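Phosphothreonine lyase ospF (Shigella flexneri, PDB 3I0U) probably removes the phosphate from phosphothreonine in host MAP kinases by beta-elimination, acting as a type III secreted effector. Local coordinates at residues Y19-Q24 / Y145-L150; S34-Y39 / L101-D106; S45-V48 / F53-V56; H151-F156 / E210-L215. One frame throughout, in Å; residues are numbered along the deposited sequence.

Interactions 1, 2 and 4 are buried, while interaction 3 is only partly so and lies at an edge of the antiparallel sheet. Interactions 1 and 4 share helix 147-166. Their centres are about 8 Å apart, and Leu150 packs on both Phe212 and Leu215. Interactions 2 and 3 also touch, through the rings of Phe103 and Phe53 and through Ile55. Interaction 2 meets interaction 4 where Leu101 packs on Phe156. Interaction 2 is apolar side-chain packing; interaction 1 is mostly so, with an amide oxygen and a backbone carbonyl taking part. Interaction 3 rests on backbone hydrogen bonds between strands. Interaction 4 adds an arginine at a helix end to sparse apolar packing.

Interaction 1 (Y19-Q24 / Y145-L150); sequences YNQIRQ and YSALLL
Ala147, which meets both Gln21 and Ile22, opens its helix just after the N-cap residue Ser146. Ser146 OG is held from two directions along the chain. It accepts a capping bond from Leu149 N (3.2 Å between Leu149 N and Ser146 OG, 161° at the hydrogen), and it is also hydrogen-bonded to Asp139 OD2. These bonds cap the first turn of helix 147-166. The side chains it turns to helix 11-22 are those of Ala147 and Leu150. The methyl group of Ala147 points at the other helix, with CB 3.6 Å from Gln21 OE1 and 3.8 Å from Gln21 CB. Ile22 reaches across with its longer branch. Its CG1 lies beside the backbone N and anti to the carbonyl carbon (chi1 -68°), which carries the terminal methyl toward the partner helix. Ile22 CG1 rests 3.7 Å from Ala147 O, and Ile22 CD1 comes to 3.8 Å from Leu150 CB. The Ile22 and Leu150 side chains cross obliquely. Ile22 also touches His151 and Arg154 further along helix 147-166, and Leu150 turns to helix 211-217 as well. The small alanine lets the two helices come close, with 5.7 Å between Ile22 CA and Ala147 CA. The chemistry implies that the N-terminal helix is held here mainly by van der Waals packing, with one amide oxygen on a methyl, while the capping bond serves the start of helix 147-166.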
loop_
_atom_site.group_PDB
_atom_site.type_symbol
_atom_site.label_atom_id
_atom_site.label_comp_id
_atom_site.label_asym_id
_atom_site.label_seq_id
_atom_site.Cartn_x
_atom_site.Cartn_y
_atom_site.Cartn_z
ATOM N N TYR A 19 12.016 -7.601 14.905
ATOM C CA TYR A 19 12.813 -6.410 14.556
ATOM C C TYR A 19 14.179 -6.769 14.019
ATOM O O TYR A 19 14.572 -6.305 12.944
ATOM C CB TYR A 19 12.962 -5.453 15.756
ATOM C CG TYR A 19 13.721 -4.161 15.458
ATOM C CD1 TYR A 19 13.114 -3.107 14.739
ATOM C CD2 TYR A 19 15.051 -3.996 15.882
ATOM C CE1 TYR A 19 13.816 -1.915 14.448
ATOM C CE2 TYR A 19 15.764 -2.821 15.611
ATOM C CZ TYR A 19 15.136 -1.780 14.906
ATOM O OH TYR A 19 15.837 -0.617 14.638
ATOM N N ASN A 20 14.884 -7.613 14.754
ATOM C CA ASN A 20 16.212 -8.023 14.346
ATOM C C ASN A 20 16.253 -8.959 13.156
ATOM O O ASN A 20 17.295 -9.042 12.478
ATOM C CB ASN A 20 16.955 -8.662 15.501
ATOM C CG ASN A 20 17.556 -7.643 16.421
ATOM O OD1 ASN A 20 18.443 -6.864 16.033
ATOM N ND2 ASN A 20 17.080 -7.634 17.666
ATOM N N GLN A 21 15.146 -9.667 12.901
ATOM C CA GLN A 21 15.093 -10.514 11.712
ATOM C C GLN A 21 15.025 -9.699 10.427
ATOM O O GLN A 21 15.706 -10.018 9.458
ATOM C CB GLN A 21 13.973 -11.544 11.814
ATOM C CG GLN A 21 14.419 -12.791 12.570
ATOM C CD GLN A 21 13.294 -13.796 12.827
ATOM O OE1 GLN A 21 12.122 -13.546 12.502
ATOM N NE2 GLN A 21 13.661 -14.952 13.413
ATOM N N ILE A 22 14.254 -8.616 10.471
ATOM C CA ILE A 22 14.072 -7.676 9.345
ATOM C C ILE A 22 15.434 -7.082 8.905
ATOM O O ILE A 22 15.756 -6.975 7.710
ATOM C CB ILE A 22 13.085 -6.570 9.777
ATOM C CG1 ILE A 22 11.684 -7.178 9.965
ATOM C CG2 ILE A 22 13.107 -5.402 8.803
ATOM C CD1 ILE A 22 10.658 -6.254 10.552
ATOM N N ARG A 23 16.268 -6.786 9.894
ATOM C CA ARG A 23 17.547 -6.143 9.633
ATOM C C ARG A 23 18.592 -7.157 9.127
ATOM O O ARG A 23 19.648 -6.764 8.599
ATOM C CB ARG A 23 18.019 -5.394 10.891
ATOM C CG ARG A 23 16.917 -4.490 11.494
ATOM C CD ARG A 23 17.476 -3.326 12.311
ATOM N NE ARG A 23 17.891 -2.216 11.435
ATOM C CZ ARG A 23 19.160 -1.935 11.159
ATOM N NH1 ARG A 23 19.455 -0.916 10.351
ATOM N NH2 ARG A 23 20.126 -2.696 11.677
ATOM N N GLN A 24 18.278 -8.453 9.257
ATOM C CA GLN A 24 19.136 -9.527 8.733
ATOM C C GLN A 24 19.009 -9.752 7.226
ATOM O O GLN A 24 19.956 -10.241 6.589
ATOM C CB GLN A 24 18.907 -10.838 9.490
ATOM C CG GLN A 24 19.831 -10.954 10.694
ATOM C CD GLN A 24 19.696 -12.275 11.439
ATOM O OE1 GLN A 24 18.631 -12.582 11.979
ATOM N NE2 GLN A 24 20.779 -13.053 11.475
ATOM N N TYR A 145 2.221 -11.362 11.592
ATOM C CA TYR A 145 3.044 -11.047 10.454
ATOM C C TYR A 145 4.383 -11.728 10.532
ATOM O O TYR A 145 5.021 -11.700 11.572
ATOM C CB TYR A 145 3.260 -9.561 10.426
ATOM C CG TYR A 145 1.994 -8.788 10.228
ATOM C CD1 TYR A 145 1.244 -8.945 9.066
ATOM C CD2 TYR A 145 1.553 -7.868 11.185
ATOM C CE1 TYR A 145 0.093 -8.217 8.857
ATOM C CE2 TYR A 145 0.400 -7.118 10.979
ATOM C CZ TYR A 145 -0.316 -7.303 9.808
ATOM O OH TYR A 145 -1.462 -6.590 9.561
ATOM N N SER A 146 4.813 -12.322 9.422
ATOM C CA SER A 146 6.140 -12.891 9.355
ATOM C C SER A 146 7.117 -11.784 9.120
ATOM O O SER A 146 6.763 -10.756 8.574
ATOM C CB SER A 146 6.239 -13.911 8.238
ATOM O OG SER A 146 6.260 -13.266 7.005
ATOM N N ALA A 147 8.362 -12.012 9.511
ATOM C CA ALA A 147 9.429 -11.044 9.299
ATOM C C ALA A 147 9.709 -10.668 7.819
ATOM O O ALA A 147 10.118 -9.544 7.540
ATOM C CB ALA A 147 10.668 -11.516 9.970
ATOM N N LEU A 148 9.477 -11.608 6.900
ATOM C CA LEU A 148 9.792 -11.430 5.495
ATOM C C LEU A 148 8.760 -10.538 4.940
ATOM O O LEU A 148 9.095 -9.607 4.177
ATOM C CB LEU A 148 9.687 -12.728 4.707
ATOM C CG LEU A 148 10.617 -13.057 3.528
ATOM C CD1 LEU A 148 9.905 -14.015 2.626
ATOM C CD2 LEU A 148 11.140 -11.888 2.718
ATOM N N LEU A 149 7.501 -10.814 5.317
ATOM C CA LEU A 149 6.383 -9.994 4.874
ATOM C C LEU A 149 6.682 -8.559 5.266
ATOM O O LEU A 149 6.735 -7.688 4.413
ATOM C CB LEU A 149 5.075 -10.464 5.507
ATOM C CG LEU A 149 3.718 -10.320 4.767
ATOM C CD1 LEU A 149 2.652 -9.872 5.739
ATOM C CD2 LEU A 149 3.737 -9.368 3.572
ATOM N N LEU A 150 6.936 -8.349 6.556
ATOM C CA LEU A 150 7.251 -7.026 7.086
ATOM C C LEU A 150 8.443 -6.352 6.443
ATOM O O LEU A 150 8.429 -5.142 6.248
ATOM C CB LEU A 150 7.467 -7.074 8.589
ATOM C CG LEU A 150 6.263 -7.480 9.425
ATOM C CD1 LEU A 150 6.702 -7.694 10.851
ATOM C CD2 LEU A 150 5.157 -6.428 9.331
#

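Interaction 2 (S34-Y39 / L101-D106); sequences SNVPTY and LLFSED
Pro37 and Val36 both pack on the ring of Phe103, and all the contact between the two segments is apolar. The CH-pi part comes from Pro37. Its CD lies over one face of the Phe103 ring, 4.2 Å from the centroid and 24° off the ring normal, displaced toward the rim. Pro37 CG sits nearer the far end of the ring, 3.7 Å from Phe103 CZ. The proline and the phenylalanine approach from opposite directions.

The aliphatic part comes from Val36. Its CG1 meets the near end of the ring obliquely, 3.9 Å from Phe103 CD2 and 4.0 Å from Phe103 CB. That methyl is the one beside the backbone N of Val36. Phe103 has its CG anti to the carbonyl carbon (chi1 -75°), and its bond from the backbone to the side chain is directed at the loop.

The polar bonds lie to one side and serve the chain itself. Ser104 OG accepts from Asp106 N at 3.1 Å, which makes an ST turn just past the helix end. The same oxygen is hydrogen-bonded to Lys31 O, and Asp106 OD2 is hydrogen-bonded to Lys31 N, which ties this turn to the chain ahead of the 34-39 loop. At the other end of that loop Thr38 is the N-cap of helix 39-44.

Phe103 is the first residue to leave helix 91-102. Its ring meets Trp112 of strand 111-115 and Phe53 of strand 53-56 edge-to-face, and it touches Tyr50 of strand 47-50. The loop thus lies across the end of helix 91-102, beside the hairpin strands.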
loop_
_atom_site.group_PDB
_atom_site.type_symbol
_atom_site.label_atom_id
_atom_site.label_comp_id
_atom_site.label_asym_id
_atom_site.label_seq_id
_atom_site.Cartn_x
_atom_site.Cartn_y
_atom_site.Cartn_z
ATOM N N SER A 34 5.071 -5.281 -16.551
ATOM C CA SER A 34 5.087 -4.453 -17.772
ATOM C C SER A 34 3.705 -4.285 -18.478
ATOM O O SER A 34 3.337 -3.152 -18.890
ATOM C CB SER A 34 6.185 -4.905 -18.743
ATOM O OG SER A 34 5.882 -6.164 -19.339
ATOM N N ASN A 35 2.931 -5.365 -18.605
ATOM C CA ASN A 35 1.579 -5.175 -19.126
ATOM C C ASN A 35 0.672 -4.663 -18.028
ATOM O O ASN A 35 0.109 -5.435 -17.239
ATOM C CB ASN A 35 1.043 -6.429 -19.808
ATOM C CG ASN A 35 1.708 -6.670 -21.136
ATOM O OD1 ASN A 35 1.970 -5.709 -21.886
ATOM N ND2 ASN A 35 2.011 -7.941 -21.441
ATOM N N VAL A 36 0.591 -3.344 -17.937
ATOM C CA VAL A 36 -0.205 -2.741 -16.892
ATOM C C VAL A 36 -1.249 -1.871 -17.534
ATOM O O VAL A 36 -0.977 -1.200 -18.535
ATOM C CB VAL A 36 0.623 -1.913 -15.892
ATOM C CG1 VAL A 36 1.277 -2.820 -14.891
ATOM C CG2 VAL A 36 1.670 -1.070 -16.595
ATOM N N PRO A 37 -2.453 -1.866 -16.962
ATOM C CA PRO A 37 -3.475 -1.022 -17.484
ATOM C C PRO A 37 -3.167 0.422 -17.145
ATOM O O PRO A 37 -2.515 0.715 -16.126
ATOM C CB PRO A 37 -4.707 -1.486 -16.716
ATOM C CG PRO A 37 -4.179 -1.936 -15.442
ATOM C CD PRO A 37 -2.928 -2.626 -15.799
ATOM N N THR A 38 -3.668 1.310 -17.995
ATOM C CA THR A 38 -3.523 2.738 -17.784
ATOM C C THR A 38 -4.582 3.121 -16.739
ATOM O O THR A 38 -5.489 2.315 -16.470
ATOM C CB THR A 38 -3.769 3.465 -19.108
ATOM O OG1 THR A 38 -5.146 3.319 -19.435
ATOM C CG2 THR A 38 -2.947 2.849 -20.232
ATOM N N TYR A 39 -4.477 4.330 -16.175
ATOM C CA TYR A 39 -5.572 4.914 -15.378
ATOM C C TYR A 39 -6.971 4.861 -15.992
ATOM O O TYR A 39 -7.907 4.404 -15.319
ATOM C CB TYR A 39 -5.308 6.352 -14.981
ATOM C CG TYR A 39 -6.253 6.822 -13.898
ATOM C CD1 TYR A 39 -6.225 6.226 -12.623
ATOM C CD2 TYR A 39 -7.166 7.851 -14.135
ATOM C CE1 TYR A 39 -7.039 6.638 -11.620
ATOM C CE2 TYR A 39 -8.021 8.280 -13.121
ATOM C CZ TYR A 39 -7.939 7.646 -11.860
ATOM O OH TYR A 39 -8.746 8.029 -10.817
ATOM N N LEU A 101 4.623 -1.364 -9.882
ATOM C CA LEU A 101 4.883 -1.858 -8.551
ATOM C C LEU A 101 3.632 -2.461 -7.943
ATOM O O LEU A 101 3.657 -3.603 -7.451
ATOM C CB LEU A 101 5.516 -0.789 -7.637
ATOM C CG LEU A 101 6.986 -0.490 -7.985
ATOM C CD1 LEU A 101 7.344 0.940 -7.662
ATOM C CD2 LEU A 101 8.005 -1.464 -7.361
ATOM N N LEU A 102 2.544 -1.698 -7.969
ATOM C CA LEU A 102 1.243 -2.192 -7.529
ATOM C C LEU A 102 0.756 -3.472 -8.230
ATOM O O LEU A 102 0.026 -4.231 -7.627
ATOM C CB LEU A 102 0.195 -1.111 -7.642
ATOM C CG LEU A 102 0.453 0.171 -6.862
ATOM C CD1 LEU A 102 -0.347 1.329 -7.456
ATOM C CD2 LEU A 102 0.136 -0.033 -5.394
ATOM N N PHE A 103 1.175 -3.743 -9.463
ATOM C CA PHE A 103 0.770 -4.994 -10.125
ATOM C C PHE A 103 1.882 -6.027 -10.162
ATOM O O PHE A 103 1.773 -7.002 -10.874
ATOM C CB PHE A 103 0.284 -4.742 -11.562
ATOM C CG PHE A 103 -1.101 -4.131 -11.665
ATOM C CD1 PHE A 103 -2.249 -4.922 -11.552
ATOM C CD2 PHE A 103 -1.257 -2.765 -11.907
ATOM C CE1 PHE A 103 -3.511 -4.352 -11.672
ATOM C CE2 PHE A 103 -2.537 -2.195 -12.026
ATOM C CZ PHE A 103 -3.644 -2.987 -11.903
ATOM N N SER A 104 2.955 -5.812 -9.398
ATOM C CA SER A 104 4.127 -6.683 -9.467
ATOM C C SER A 104 3.847 -8.010 -8.780
ATOM O O SER A 104 3.130 -8.052 -7.780
ATOM C CB SER A 104 5.331 -6.022 -8.817
ATOM O OG SER A 104 6.337 -7.020 -8.602
ATOM N N GLU A 105 4.394 -9.092 -9.310
ATOM C CA GLU A 105 4.113 -10.379 -8.696
ATOM C C GLU A 105 4.834 -10.530 -7.347
ATOM O O GLU A 105 4.443 -11.367 -6.528
ATOM C CB GLU A 105 4.422 -11.534 -9.624
ATOM C CG GLU A 105 5.786 -11.484 -10.247
ATOM C CD GLU A 105 6.048 -12.720 -11.086
ATOM O OE1 GLU A 105 5.064 -13.413 -11.438
ATOM O OE2 GLU A 105 7.225 -13.018 -11.380
ATOM N N ASP A 106 5.823 -9.652 -7.124
ATOM C CA ASP A 106 6.564 -9.538 -5.890
ATOM C C ASP A 106 6.012 -8.599 -4.832
ATOM O O ASP A 106 6.511 -8.604 -3.687
ATOM C CB ASP A 106 7.926 -9.024 -6.216
ATOM C CG ASP A 106 8.687 -9.959 -7.055
ATOM O OD1 ASP A 106 8.899 -11.121 -6.607
ATOM O OD2 ASP A 106 9.095 -9.498 -8.146
#

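Interaction 3 (S45-V48 / F53-V56); sequences SFSV and FQIV
Ser45 and Ile55 meet through their carbons, with Ser45 CB 3.7 Å from Ile55 CG2. This branch of Ile55 lies anti to its backbone N and beside the carbonyl carbon, which turns it toward Ser45. The other branch, ending in CD1, leads away from the first strand, into the interior. On the opposite face of the sheet Ser47 and Val56 stand next to each other. Ser47 OG is 3.4 Å from the methyl CG1 of Val56. Gln54 also projects on this outer side, with an extended chain. Val48 takes the same face as Ile55, but the two side chains diverge, and Ile55 CB comes closer to the backbone of Val48 than to its methyls.

The backbones set these orientations. Val48 and Ile55 form an antiparallel hydrogen-bonded pair. Ile55 N donates to Val48 O at 2.7 Å, tilted 27° from the carbonyl plane. Val48 N donates to Ile55 O at 3.2 Å, in the carbonyl plane but rather bent at the hydrogen (141°). A CA-H...O contact adds to these, from Val56 CA to Phe46 O at 3.2 Å.

Strand 53-56 uses its other edge to bond with strand 63-68, through Gln54 with Cys67 and Val56 with His65. Ile55 packs on Ile64 and Ala66 of that strand. The arrangement is a beta hairpin, with strand 47-50 as an outermost strand of the antiparallel sheet.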
loop_
_atom_site.group_PDB
_atom_site.type_symbol
_atom_site.label_atom_id
_atom_site.label_comp_id
_atom_site.label_asym_id
_atom_site.label_seq_id
_atom_site.Cartn_x
_atom_site.Cartn_y
_atom_site.Cartn_z
ATOM N N SER A 45 -13.011 -0.691 -16.197
ATOM C CA SER A 45 -12.974 -2.075 -15.747
ATOM C C SER A 45 -14.087 -2.399 -14.748
ATOM O O SER A 45 -13.874 -2.329 -13.526
ATOM C CB SER A 45 -11.605 -2.351 -15.077
ATOM O OG SER A 45 -10.644 -2.909 -15.968
ATOM N N PHE A 46 -15.265 -2.747 -15.258
ATOM C CA PHE A 46 -16.326 -3.243 -14.391
ATOM C C PHE A 46 -15.786 -4.469 -13.625
ATOM O O PHE A 46 -15.637 -4.401 -12.403
ATOM C CB PHE A 46 -17.570 -3.560 -15.184
ATOM C CG PHE A 46 -18.442 -2.347 -15.504
ATOM C CD1 PHE A 46 -17.944 -1.034 -15.418
ATOM C CD2 PHE A 46 -19.785 -2.538 -15.943
ATOM C CE1 PHE A 46 -18.765 0.056 -15.739
ATOM C CE2 PHE A 46 -20.607 -1.453 -16.266
ATOM C CZ PHE A 46 -20.116 -0.160 -16.172
ATOM N N SER A 47 -15.412 -5.538 -14.335
ATOM C CA SER A 47 -14.802 -6.724 -13.697
ATOM C C SER A 47 -13.855 -7.437 -14.660
ATOM O O SER A 47 -14.298 -8.082 -15.625
ATOM C CB SER A 47 -15.887 -7.683 -13.186
ATOM O OG SER A 47 -15.452 -8.343 -12.007
ATOM N N VAL A 48 -12.562 -7.320 -14.377
ATOM C CA VAL A 48 -11.468 -7.495 -15.350
ATOM C C VAL A 48 -10.128 -7.848 -14.615
ATOM O O VAL A 48 -9.720 -7.168 -13.665
ATOM C CB VAL A 48 -11.251 -6.172 -16.230
ATOM C CG1 VAL A 48 -10.053 -6.294 -17.181
ATOM C CG2 VAL A 48 -12.517 -5.736 -17.035
ATOM N N PHE A 53 -4.331 -9.697 -10.591
ATOM C CA PHE A 53 -5.239 -8.840 -9.820
ATOM C C PHE A 53 -6.571 -8.679 -10.541
ATOM O O PHE A 53 -6.590 -8.372 -11.744
ATOM C CB PHE A 53 -4.638 -7.453 -9.605
ATOM C CG PHE A 53 -3.465 -7.434 -8.692
ATOM C CD1 PHE A 53 -3.597 -7.000 -7.392
ATOM C CD2 PHE A 53 -2.208 -7.828 -9.137
ATOM C CE1 PHE A 53 -2.479 -6.983 -6.526
ATOM C CE2 PHE A 53 -1.110 -7.820 -8.298
ATOM C CZ PHE A 53 -1.235 -7.407 -6.989
ATOM N N GLN A 54 -7.672 -8.884 -9.816
ATOM C CA GLN A 54 -8.984 -8.566 -10.345
ATOM C C GLN A 54 -9.293 -7.105 -10.021
ATOM O O GLN A 54 -9.091 -6.657 -8.881
ATOM C CB GLN A 54 -10.063 -9.481 -9.792
ATOM C CG GLN A 54 -11.195 -9.767 -10.770
ATOM C CD GLN A 54 -12.308 -10.588 -10.142
ATOM O OE1 GLN A 54 -12.626 -10.426 -8.958
ATOM N NE2 GLN A 54 -12.914 -11.469 -10.933
ATOM N N ILE A 55 -9.768 -6.385 -11.040
ATOM C CA ILE A 55 -10.091 -4.967 -10.937
ATOM C C ILE A 55 -11.598 -4.782 -11.021
ATOM O O ILE A 55 -12.227 -5.271 -11.952
ATOM C CB ILE A 55 -9.420 -4.148 -12.064
ATOM C CG1 ILE A 55 -7.918 -4.409 -12.126
ATOM C CG2 ILE A 55 -9.701 -2.644 -11.909
ATOM C CD1 ILE A 55 -7.119 -3.563 -11.164
ATOM N N VAL A 56 -12.174 -4.098 -10.035
ATOM C CA VAL A 56 -13.600 -3.762 -10.054
ATOM C C VAL A 56 -13.856 -2.272 -9.794
ATOM O O VAL A 56 -13.185 -1.667 -8.939
ATOM C CB VAL A 56 -14.448 -4.662 -9.100
ATOM C CG1 VAL A 56 -14.462 -6.101 -9.579
ATOM C CG2 VAL A 56 -13.929 -4.627 -7.679
#

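Interaction 4 (H151-F156 / E210-L215); sequences HKIRQF and EPFYRL
The ring of Phe212 meets Ile153 at its edge. Ile153 CD1 lies near the ring plane, 4.4 Å from Phe212 CZ, a loose apolar touch. The ring also meets that of Tyr145, with the planes at about 55°. The second flat group is the guanidinium of Arg154, which Leu215 O approaches obliquely. Arg154 NE is 3.1 Å from Leu215 O, and Arg154 CD is 3.5 Å from the same oxygen. The clearer polar partner of NE is Met216 O, to which it is hydrogen-bonded. The ring of His151, turned away from the contact, carries Gln155 CG over one face, 3.6 Å above the plane.

The contact joins the N-terminal half of the long helix 147-166 to the short C-terminal helix 211-217, which begins after its N-cap residue Glu210. Phe15 of helix 11-22 packs against Leu215, so three helices come together here. On the sheet side Ile153 touches Phe82 and Phe212 touches Asp80, both in strand 80-84.

Phe212 reaches the partner helix because its CG stands anti to the backbone N (chi1 -174°). The Arg154 chain bends at chi3 (132°), bringing NE up to the carbonyls of the last helical turn. Its positive charge would probably be favoured by the negative end of the helix dipole. A bound 2-methyl-2,4-pentanediol, probably from the crystallisation liquor, lies about 4 Å from the Arg154 side chain.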
loop_
_atom_site.group_PDB
_atom_site.type_symbol
_atom_site.label_atom_id
_atom_site.label_comp_id
_atom_site.label_asym_id
_atom_site.label_seq_id
_atom_site.Cartn_x
_atom_site.Cartn_y
_atom_site.Cartn_z
ATOM N N HIS A 151 9.456 -7.137 6.108
ATOM C CA HIS A 151 10.579 -6.636 5.366
ATOM C C HIS A 151 10.099 -6.208 3.985
ATOM O O HIS A 151 10.303 -5.050 3.600
ATOM C CB HIS A 151 11.688 -7.669 5.271
ATOM C CG HIS A 151 12.919 -7.150 4.613
ATOM N ND1 HIS A 151 13.607 -6.049 5.080
ATOM C CD2 HIS A 151 13.580 -7.565 3.508
ATOM C CE1 HIS A 151 14.644 -5.817 4.296
ATOM N NE2 HIS A 151 14.653 -6.725 3.337
ATOM N N LYS A 152 9.425 -7.116 3.273
ATOM C CA LYS A 152 8.873 -6.827 1.955
ATOM C C LYS A 152 8.056 -5.532 1.975
ATOM O O LYS A 152 8.318 -4.637 1.178
ATOM C CB LYS A 152 8.075 -8.019 1.397
ATOM C CG LYS A 152 8.943 -9.152 0.811
ATOM C CD LYS A 152 8.282 -10.547 0.680
ATOM C CE LYS A 152 7.153 -10.676 -0.366
ATOM N NZ LYS A 152 7.241 -10.084 -1.743
ATOM N N ILE A 153 7.151 -5.382 2.927
ATOM C CA ILE A 153 6.387 -4.133 3.037
ATOM C C ILE A 153 7.276 -2.901 3.267
ATOM O O ILE A 153 7.076 -1.905 2.621
ATOM C CB ILE A 153 5.253 -4.220 4.126
ATOM C CG1 ILE A 153 4.244 -5.326 3.766
ATOM C CG2 ILE A 153 4.539 -2.892 4.258
ATOM C CD1 ILE A 153 3.391 -5.777 4.889
ATOM N N ARG A 154 8.276 -2.988 4.157
ATOM C CA ARG A 154 9.188 -1.858 4.399
ATOM C C ARG A 154 9.868 -1.405 3.120
ATOM O O ARG A 154 9.859 -0.209 2.799
ATOM C CB ARG A 154 10.269 -2.234 5.345
ATOM C CG ARG A 154 10.091 -1.813 6.757
ATOM C CD ARG A 154 11.389 -2.104 7.494
ATOM N NE ARG A 154 11.733 -0.910 8.252
ATOM C CZ ARG A 154 12.963 -0.447 8.461
ATOM N NH1 ARG A 154 14.034 -1.078 7.958
ATOM N NH2 ARG A 154 13.130 0.675 9.159
ATOM N N GLN A 155 10.420 -2.388 2.400
ATOM C CA GLN A 155 11.115 -2.197 1.134
ATOM C C GLN A 155 10.228 -1.617 0.055
ATOM O O GLN A 155 10.666 -0.784 -0.712
ATOM C CB GLN A 155 11.684 -3.527 0.636
ATOM C CG GLN A 155 12.736 -4.131 1.553
ATOM C CD GLN A 155 14.095 -3.437 1.469
ATOM O OE1 GLN A 155 14.725 -3.358 0.412
ATOM N NE2 GLN A 155 14.562 -2.952 2.603
ATOM N N PHE A 156 8.981 -2.062 0.020
ATOM C CA PHE A 156 8.028 -1.652 -0.973
ATOM C C PHE A 156 7.697 -0.173 -0.789
ATOM O O PHE A 156 7.640 0.553 -1.784
ATOM C CB PHE A 156 6.756 -2.501 -0.810
ATOM C CG PHE A 156 5.819 -2.454 -1.971
ATOM C CD1 PHE A 156 6.183 -3.010 -3.218
ATOM C CD2 PHE A 156 4.537 -1.898 -1.827
ATOM C CE1 PHE A 156 5.273 -2.980 -4.316
ATOM C CE2 PHE A 156 3.615 -1.880 -2.935
ATOM C CZ PHE A 156 3.989 -2.415 -4.175
ATOM N N GLU A 210 1.894 1.800 17.856
ATOM C CA GLU A 210 1.522 0.544 17.166
ATOM C C GLU A 210 2.742 -0.314 16.778
ATOM O O GLU A 210 3.622 0.172 16.055
ATOM C CB GLU A 210 0.656 0.815 15.917
ATOM C CG GLU A 210 -0.777 1.267 16.211
ATOM C CD GLU A 210 -1.698 0.152 16.695
ATOM O OE1 GLU A 210 -2.789 0.481 17.207
ATOM O OE2 GLU A 210 -1.351 -1.048 16.569
ATOM N N PRO A 211 2.823 -1.547 17.310
ATOM C CA PRO A 211 3.865 -2.501 16.969
ATOM C C PRO A 211 4.230 -2.474 15.484
ATOM O O PRO A 211 5.364 -2.105 15.133
ATOM C CB PRO A 211 3.231 -3.839 17.354
ATOM C CG PRO A 211 2.408 -3.498 18.556
ATOM C CD PRO A 211 1.915 -2.085 18.349
ATOM N N PHE A 212 3.262 -2.810 14.635
ATOM C CA PHE A 212 3.406 -2.755 13.187
ATOM C C PHE A 212 4.109 -1.493 12.692
ATOM O O PHE A 212 5.034 -1.598 11.887
ATOM C CB PHE A 212 2.034 -2.868 12.526
ATOM C CG PHE A 212 2.092 -2.952 11.044
ATOM C CD1 PHE A 212 2.252 -4.181 10.411
ATOM C CD2 PHE A 212 1.982 -1.803 10.258
ATOM C CE1 PHE A 212 2.289 -4.253 8.988
ATOM C CE2 PHE A 212 2.028 -1.876 8.877
ATOM C CZ PHE A 212 2.189 -3.098 8.231
ATOM N N TYR A 213 3.676 -0.319 13.178
ATOM C CA TYR A 213 4.224 0.957 12.682
ATOM C C TYR A 213 5.671 1.163 13.054
ATOM O O TYR A 213 6.471 1.656 12.241
ATOM C CB TYR A 213 3.419 2.156 13.167
ATOM C CG TYR A 213 3.976 3.507 12.726
ATOM C CD1 TYR A 213 3.984 3.888 11.377
ATOM C CD2 TYR A 213 4.494 4.398 13.658
ATOM C CE1 TYR A 213 4.493 5.132 10.994
ATOM C CE2 TYR A 213 4.998 5.633 13.285
ATOM C CZ TYR A 213 5.001 5.989 11.968
ATOM O OH TYR A 213 5.521 7.206 11.638
ATOM N N ARG A 214 5.987 0.787 14.292
ATOM C CA ARG A 214 7.339 0.854 14.814
ATOM C C ARG A 214 8.260 0.050 13.919
ATOM O O ARG A 214 9.307 0.548 13.514
ATOM C CB ARG A 214 7.406 0.374 16.271
ATOM C CG ARG A 214 6.658 1.278 17.260
ATOM C CD ARG A 214 7.479 1.580 18.525
ATOM N NE ARG A 214 7.629 0.419 19.406
ATOM C CZ ARG A 214 8.794 -0.067 19.862
ATOM N NH1 ARG A 214 8.773 -1.133 20.644
ATOM N NH2 ARG A 214 9.980 0.489 19.559
ATOM N N LEU A 215 7.822 -1.143 13.532
ATOM C CA LEU A 215 8.592 -1.983 12.615
ATOM C C LEU A 215 8.772 -1.377 11.217
ATOM O O LEU A 215 9.708 -1.737 10.493
ATOM C CB LEU A 215 8.020 -3.412 12.548
ATOM C CG LEU A 215 7.952 -4.181 13.863
ATOM C CD1 LEU A 215 6.943 -5.298 13.849
ATOM C CD2 LEU A 215 9.343 -4.718 14.300
#